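Local coordinates for cell envelope-related transcriptional attenuator domain-containing protein (Eubacterium siraeum, PDB 4OBM), which is of unknown function but belongs to the LytR-CpsA-Psr family, whose members probably act in building the bacterial cell envelope, at residues D39-I44 / N68-I73. Residues are numbered along the deposited sequence; the frame is centred on the assembly and turned at random.
Sequences DKYMTI and NTIKQI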
# COMPACT_ATOMS: atom_id res chain seq x y z
N ASP A 39 5.29 -11.01 5.23
CA ASP A 39 4.48 -11.90 4.39
C ASP A 39 3.69 -11.12 3.34
O ASP A 39 3.24 -11.71 2.36
CB ASP A 39 3.49 -12.72 5.23
CG ASP A 39 4.02 -14.06 5.68
OD1 ASP A 39 4.43 -14.86 4.80
OD2 ASP A 39 4.02 -14.32 6.90
N LYS A 40 3.45 -9.82 3.57
CA LYS A 40 2.65 -9.00 2.63
C LYS A 40 3.43 -7.82 2.16
O LYS A 40 4.27 -7.29 2.89
CB LYS A 40 1.30 -8.59 3.23
CG LYS A 40 0.36 -9.77 3.24
CD LYS A 40 -0.97 -9.48 3.87
CE LYS A 40 -1.68 -10.77 4.22
NZ LYS A 40 -1.97 -11.62 3.02
N TYR A 41 3.24 -7.47 0.89
CA TYR A 41 4.00 -6.43 0.20
C TYR A 41 3.07 -5.62 -0.66
O TYR A 41 2.25 -6.18 -1.38
CB TYR A 41 5.14 -7.04 -0.65
CG TYR A 41 6.13 -7.85 0.15
CD1 TYR A 41 5.90 -9.20 0.43
CD2 TYR A 41 7.26 -7.26 0.70
CE1 TYR A 41 6.77 -9.93 1.24
CE2 TYR A 41 8.15 -7.99 1.49
CZ TYR A 41 7.90 -9.33 1.75
OH TYR A 41 8.75 -10.05 2.55
N MSE A 42 3.11 -4.29 -0.49
CA MSE A 42 2.24 -3.36 -1.21
C MSE A 42 2.92 -2.02 -1.34
O MSE A 42 3.44 -1.51 -0.36
CB MSE A 42 0.88 -3.20 -0.48
CG MSE A 42 -0.12 -2.27 -1.21
SE MSE A 42 -1.80 -2.06 -0.27
CE MSE A 42 -2.53 -3.72 -0.70
N THR A 43 2.95 -1.48 -2.56
CA THR A 43 3.45 -0.12 -2.79
C THR A 43 2.24 0.82 -2.79
O THR A 43 1.11 0.40 -3.06
CB THR A 43 4.28 0.02 -4.07
OG1 THR A 43 3.49 -0.40 -5.17
CG2 THR A 43 5.62 -0.75 -4.01
N ILE A 44 2.46 2.08 -2.39
CA ILE A 44 1.46 3.14 -2.40
C ILE A 44 2.11 4.29 -3.11
O ILE A 44 3.16 4.77 -2.66
CB ILE A 44 0.82 3.49 -1.03
CG1 ILE A 44 -0.30 4.54 -1.18
CG2 ILE A 44 1.86 3.83 0.07
CD1 ILE A 44 -1.19 4.72 0.03
N ASN A 68 15.24 -14.68 -6.94
CA ASN A 68 14.50 -15.02 -5.73
C ASN A 68 13.14 -14.33 -5.62
O ASN A 68 12.81 -13.41 -6.39
CB ASN A 68 15.36 -14.66 -4.51
CG ASN A 68 16.59 -15.53 -4.38
OD1 ASN A 68 16.61 -16.69 -4.81
ND2 ASN A 68 17.64 -14.98 -3.81
N THR A 69 12.35 -14.77 -4.63
CA THR A 69 11.03 -14.23 -4.33
C THR A 69 11.18 -12.89 -3.63
O THR A 69 12.24 -12.61 -3.07
CB THR A 69 10.21 -15.20 -3.46
OG1 THR A 69 10.76 -15.25 -2.14
CG2 THR A 69 10.10 -16.58 -4.05
N ILE A 70 10.11 -12.09 -3.61
CA ILE A 70 10.08 -10.82 -2.90
C ILE A 70 10.47 -11.07 -1.44
O ILE A 70 11.35 -10.37 -0.92
CB ILE A 70 8.68 -10.14 -3.00
CG1 ILE A 70 8.24 -9.86 -4.45
CG2 ILE A 70 8.60 -8.84 -2.16
CD1 ILE A 70 9.10 -8.88 -5.20
N LYS A 71 9.85 -12.08 -0.80
CA LYS A 71 10.09 -12.44 0.59
C LYS A 71 11.55 -12.82 0.83
O LYS A 71 12.11 -12.35 1.82
CB LYS A 71 9.16 -13.55 1.06
CG LYS A 71 9.27 -13.84 2.55
CD LYS A 71 8.17 -14.72 3.05
CE LYS A 71 8.34 -14.88 4.54
NZ LYS A 71 7.42 -15.88 5.10
N GLN A 72 12.16 -13.65 -0.06
CA GLN A 72 13.56 -14.07 0.09
C GLN A 72 14.48 -12.86 0.04
O GLN A 72 15.35 -12.73 0.89
CB GLN A 72 13.96 -15.09 -1.00
CG GLN A 72 13.48 -16.51 -0.74
CD GLN A 72 13.76 -17.45 -1.89
OE1 GLN A 72 13.69 -17.09 -3.07
NE2 GLN A 72 14.05 -18.68 -1.55
N ILE A 73 14.24 -11.95 -0.93
CA ILE A 73 15.00 -10.72 -1.10
C ILE A 73 14.86 -9.86 0.15
O ILE A 73 15.88 -9.40 0.66
CB ILE A 73 14.57 -9.97 -2.40
CG1 ILE A 73 14.94 -10.81 -3.65
CG2 ILE A 73 15.20 -8.56 -2.47
CD1 ILE A 73 14.05 -10.59 -4.88
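At the first turn of helix 70-90, where it packs on one side of the central mixed sheet, Ile70 and Lys71 meet Tyr41, near the start of strand 40-47, and Asp39 just before it. Methyl CG2 of Ile70 sits over the centre of the Tyr41 ring in a CH-pi contact, 3.5 Å from the ring centroid and 12° off its normal. A beta-branched residue suits the place: CG2, anti to the backbone N, meets the ring while the CG1 arm leads away, and the side chain also touches Ile64 and Val82. Tyr41 reaches past Ile70 to Lys71, where its OH lies 3.4 Å from Lys71 CA and forms a weak hydrogen bond with Pro38 O. Replaced by an alanine, Tyr41 would probably leave a gap against Ile70 CG2 and cost Pro38 O its weak bond to the hydroxyl. Lys71 crosses the tyrosine at about a right angle, its long extended chain carrying the charge to Asp39; NZ comes to OD1 from above the carboxylate plane, 49° out of it, in a 3.2 Å salt bridge. A capping box fixes the helix start: Gln72 N donates to Thr69 OG1 (3.0 Å), and Thr69 N to Gln72 OE1 (3.1 Å). The contact joins the beginning of strand 40-47, with its classic beta bulge at Asp39 and Lys40 facing Leu30, to a capped helix N-terminus, in the helix-on-sheet packing of a layered alpha/beta fold.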